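Local coordinates for 70 kDa protein (Xanthomonas sp., PDB 4B2N) that acts as a processive rubber oxygenase, a dihaem c-type cytochrome with dioxygenase activity that attacks the polymer of latex, at residues A364-Y367 with H368-L372; A385-S389 with C390-H394. All coordinates share one frame; numbering follows the deposited sequence.

Contact 1. Residues A364-Y367 with H368-L372; sequences AVIY and HERDL
H368 turns back along helix 357-369 and grips the carbonyl of A364 twice, a compact example of how a side chain can reinforce the last turn of a helix. Its backbone N makes the ordinary i-to-i+4 bond to A364 O, at 3.2 Å, while its ring nitrogen ND1 gives a second, shorter bond to A364 O, at 2.8 Å. The ring bond is nearly straight (167°), with the oxygen lying in the imidazole plane, and the two donors approach from opposite faces of the carbonyl. The first torsion sets CG beside the backbone N, chi1 -69°, and this brings ND1 over the preceding turn. NE2 meets the backbone N of Y397, consistent with a neutral ring protonated on ND1.

Y367 supplies an edge-to-face partner. Its CD1 sits over the middle of the imidazole, 3.4 Å from H368 CE1, with the planes at 62°. The phenol OH reaches away to G395 O.

The helix ends just after E369, R370 being the first residue to leave helical angles. I366 O takes both E369 N, from well above the carbonyl plane at 3.2 Å, and R370 N, in a straighter bond of 2.9 Å; the bond from E369 N to V365 O is weak. I366 CG2 lies alongside R370 CB at 3.7 Å, and V365 CG1 touches the carboxylate of E369, whose OE2 is bonded to H401. R370 NH1 donates to D371 O in the guanidinium plane, NE pairs with E651 in a salt bridge and NH2 bonds S646 O.

A364, I366 and Y367 rest on helix 649-660, Y367 also packs on helix 391-394, and H368 touches A391 there while stacking with H401.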
# COMPACT_ATOMS: atom_id res chain seq x y z
N ALA A 364 15.54 13.54 19.33
CA ALA A 364 14.26 14.19 19.33
C ALA A 364 14.45 15.63 19.00
O ALA A 364 13.68 16.21 18.25
CB ALA A 364 13.59 14.03 20.66
N VAL A 365 15.50 16.21 19.56
CA VAL A 365 15.79 17.60 19.32
C VAL A 365 16.18 17.83 17.87
O VAL A 365 15.74 18.81 17.27
CB VAL A 365 16.89 18.15 20.28
CG1 VAL A 365 17.18 19.63 19.97
CG2 VAL A 365 16.36 18.09 21.70
N ILE A 366 17.06 16.96 17.34
CA ILE A 366 17.55 17.12 16.02
C ILE A 366 16.33 17.00 15.11
O ILE A 366 16.12 17.82 14.22
CB ILE A 366 18.58 16.04 15.69
CG1 ILE A 366 19.92 16.29 16.46
CG2 ILE A 366 18.90 16.07 14.19
CD1 ILE A 366 20.67 14.98 16.71
N TYR A 367 15.53 15.96 15.37
CA TYR A 367 14.32 15.67 14.54
C TYR A 367 13.50 16.97 14.33
O TYR A 367 13.15 17.35 13.19
CB TYR A 367 13.49 14.54 15.18
CG TYR A 367 12.21 14.29 14.34
CD1 TYR A 367 11.12 15.09 14.48
CD2 TYR A 367 12.16 13.28 13.40
CE1 TYR A 367 9.99 14.93 13.69
CE2 TYR A 367 11.04 13.11 12.62
CZ TYR A 367 9.98 13.93 12.76
OH TYR A 367 8.89 13.75 11.95
N HIS A 368 13.20 17.66 15.43
CA HIS A 368 12.29 18.81 15.41
C HIS A 368 12.98 20.15 15.14
O HIS A 368 12.33 21.13 14.74
CB HIS A 368 11.59 18.86 16.76
CG HIS A 368 10.63 17.73 16.98
ND1 HIS A 368 11.01 16.52 17.53
CD2 HIS A 368 9.28 17.62 16.65
CE1 HIS A 368 9.92 15.72 17.58
NE2 HIS A 368 8.87 16.40 17.07
N GLU A 369 14.30 20.21 15.28
CA GLU A 369 14.90 21.53 15.24
C GLU A 369 16.04 21.74 14.29
O GLU A 369 16.33 22.89 13.97
CB GLU A 369 15.35 21.98 16.67
CG GLU A 369 14.19 22.02 17.67
CD GLU A 369 14.60 22.43 19.08
OE1 GLU A 369 15.67 23.06 19.25
OE2 GLU A 369 13.86 22.15 20.03
N ARG A 370 16.69 20.66 13.85
CA ARG A 370 17.91 20.83 13.03
C ARG A 370 17.51 21.18 11.60
O ARG A 370 16.79 20.42 10.95
CB ARG A 370 18.80 19.58 13.08
CG ARG A 370 20.32 19.86 12.96
CD ARG A 370 20.78 20.21 11.56
NE ARG A 370 22.08 19.57 11.23
CZ ARG A 370 22.67 19.67 10.04
NH1 ARG A 370 22.10 20.41 9.08
NH2 ARG A 370 23.83 19.06 9.79
N ASP A 371 17.95 22.33 11.11
CA ASP A 371 17.65 22.73 9.75
C ASP A 371 18.59 21.99 8.82
O ASP A 371 19.79 22.14 8.92
CB ASP A 371 17.80 24.23 9.58
CG ASP A 371 17.42 24.74 8.16
OD1 ASP A 371 17.24 23.95 7.15
OD2 ASP A 371 17.31 25.97 8.08
N LEU A 372 18.05 21.18 7.90
CA LEU A 372 18.93 20.41 7.03
C LEU A 372 19.65 21.26 6.00
O LEU A 372 20.67 20.83 5.43
CB LEU A 372 18.20 19.19 6.37
CG LEU A 372 17.75 18.15 7.41
CD1 LEU A 372 16.87 17.11 6.74
CD2 LEU A 372 18.89 17.48 8.17
O HOH W 1 15.97 17.76 11.25

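Contact 2. Residues A385-S389 with C390-H394. With HEC (heme c), chain D.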
# COMPACT_ATOMS: atom_id res chain seq x y z
N ALA A 385 8.61 25.63 2.75
CA ALA A 385 8.27 26.53 3.86
C ALA A 385 8.40 25.71 5.14
O ALA A 385 7.90 24.60 5.18
CB ALA A 385 6.83 27.03 3.72
N GLY A 386 9.02 26.26 6.18
CA GLY A 386 9.08 25.53 7.47
C GLY A 386 10.51 25.69 7.97
O GLY A 386 11.25 26.54 7.46
N ASN A 387 10.92 24.86 8.92
CA ASN A 387 12.23 25.02 9.58
C ASN A 387 13.33 24.04 9.10
O ASN A 387 14.40 23.91 9.71
CB ASN A 387 12.06 25.03 11.13
CG ASN A 387 12.06 23.65 11.74
OD1 ASN A 387 12.43 23.47 12.90
ND2 ASN A 387 11.61 22.67 10.99
N GLY A 388 13.07 23.35 7.98
CA GLY A 388 14.08 22.50 7.35
C GLY A 388 14.36 21.20 8.11
O GLY A 388 15.33 20.44 7.76
N SER A 389 13.57 20.95 9.17
CA SER A 389 13.79 19.75 9.98
C SER A 389 12.97 18.57 9.49
O SER A 389 12.10 18.73 8.63
CB SER A 389 13.42 20.02 11.43
OG SER A 389 12.02 20.15 11.55
N CYS A 390 13.27 17.36 10.00
CA CYS A 390 12.41 16.18 9.68
C CYS A 390 10.95 16.50 9.92
O CYS A 390 10.06 16.14 9.13
CB CYS A 390 12.72 15.06 10.65
SG CYS A 390 14.46 14.64 10.81
N ALA A 391 10.74 17.18 11.04
CA ALA A 391 9.40 17.60 11.46
C ALA A 391 8.67 18.46 10.46
O ALA A 391 7.46 18.33 10.35
CB ALA A 391 9.45 18.27 12.81
N SER A 392 9.38 19.34 9.73
CA SER A 392 8.76 20.21 8.72
C SER A 392 8.09 19.46 7.57
O SER A 392 7.46 20.08 6.76
CB SER A 392 9.78 21.22 8.12
OG SER A 392 10.80 20.55 7.39
N CYS A 393 8.27 18.16 7.48
CA CYS A 393 7.58 17.37 6.43
C CYS A 393 6.86 16.28 7.09
O CYS A 393 5.67 16.11 6.88
CB CYS A 393 8.56 16.73 5.45
SG CYS A 393 9.40 18.03 4.53
N HIS A 394 7.60 15.48 7.88
CA HIS A 394 6.99 14.27 8.41
C HIS A 394 5.92 14.47 9.48
O HIS A 394 4.97 13.68 9.62
CB HIS A 394 8.09 13.34 8.90
CG HIS A 394 8.82 12.67 7.82
ND1 HIS A 394 8.37 11.51 7.22
CD2 HIS A 394 10.03 12.95 7.26
CE1 HIS A 394 9.28 11.11 6.31
NE2 HIS A 394 10.29 12.00 6.32
FE HEC D . 11.90 12.02 5.10
CHA HEC D . 10.73 9.27 3.36
CHB HEC D . 12.98 9.95 7.80
CHC HEC D . 13.51 14.63 6.60
CHD HEC D . 10.00 14.09 3.16
NA HEC D . 11.76 10.05 5.53
C1A HEC D . 11.38 9.03 4.63
C2A HEC D . 11.59 7.70 5.19
C3A HEC D . 12.24 7.90 6.50
C4A HEC D . 12.39 9.33 6.64
CMA HEC D . 12.64 6.81 7.47
CAA HEC D . 11.14 6.35 4.63
CBA HEC D . 9.64 6.31 5.11
CGA HEC D . 8.89 5.14 4.45
O1A HEC D . 9.51 4.51 3.55
O2A HEC D . 7.72 4.75 4.79
NB HEC D . 13.07 12.21 6.91
C1B HEC D . 13.40 11.34 7.87
C2B HEC D . 14.21 11.87 8.97
C3B HEC D . 14.38 13.28 8.58
C4B HEC D . 13.65 13.37 7.33
CMB HEC D . 14.70 11.11 10.18
CAB HEC D . 15.17 14.37 9.28
CBB HEC D . 16.55 14.16 9.28
NC HEC D . 11.69 13.95 5.03
C1C HEC D . 12.55 14.93 5.59
C2C HEC D . 12.33 16.29 5.10
C3C HEC D . 11.30 16.13 4.11
C4C HEC D . 11.00 14.67 4.02
CMC HEC D . 13.03 17.57 5.53
CAC HEC D . 10.73 17.25 3.29
CBC HEC D . 11.45 18.13 2.58
ND HEC D . 10.58 11.74 3.65
C1D HEC D . 9.95 12.64 2.90
C2D HEC D . 9.11 12.16 1.81
C3D HEC D . 9.33 10.73 1.85
C4D HEC D . 10.25 10.59 2.97
CMD HEC D . 8.25 12.95 0.86
CAD HEC D . 8.71 9.69 0.95
CBD HEC D . 9.77 9.44 -0.14
CGD HEC D . 9.35 8.37 -1.12
O1D HEC D . 9.35 8.58 -2.34
O2D HEC D . 8.98 7.33 -0.62
O HOH W 2 6.50 22.59 6.39
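The imidazole of H394 stands edge-on to the porphyrin, with NE2 bound to the haem iron at 2.0 Å and C390 O near the ring plane at another edge. H641 is the second axial ligand, so the iron has a histidine on each axial position. A503 and L506 pack on the H394 side chain, and its ND1 is anchored to P504 O.

Two thioethers fasten the haem through the side arms of its porphyrin: C390 SG to haem CAB, at 1.7 Å, and C393 SG to haem CAC, at 2.0 Å. Residues 390-394, C-A-S-C-H, are thus the CXXCH motif of c-type cytochromes. C390 O accepts from both C393 N and H394 N, tying the histidine backbone to the first cysteine.

S392 braces the entry to this turn. Its hydroxyl donates to S389 O at 2.6 Å, within the carbonyl plane and on a lone pair, whereas S392 N comes to S389 O at 3.0 Å from above that plane. A chi1 of 65° tucks S392 OG between its own backbone N and carbonyl carbon, pointing it back at the preceding loop. S389 OG adds a weak capping bond from S392 N, 3.3 Å long. A water closes the loop, donating to A385 O and S392 O at 2.7 Å each.

The loop 385-389 follows helix 357-369 in the chain and leads into helix 391-394, and the turn folds back so that C390 and A391 lie against Y367 of the longer helix.

Contact 1 lies mostly one layer behind the haem that contact 2 binds directly, though its L372 touches the haem itself. The centres lie about 9 Å apart, and the two are joined by probable backbone hydrogen bonds: L372 N to G388 O, 2.8 Å, and A391 N to Y367 O, 3.2 Å. In addition, Y367 OH packs 3.2 Å from H394 CB, and the tyrosine side chain stays about 5 Å from the haem at its nearest atoms. The end of helix 357-369 and the CXXCH turn, which carries both thioethers and an axial ligand, are thus bonded and packed together beside the haem.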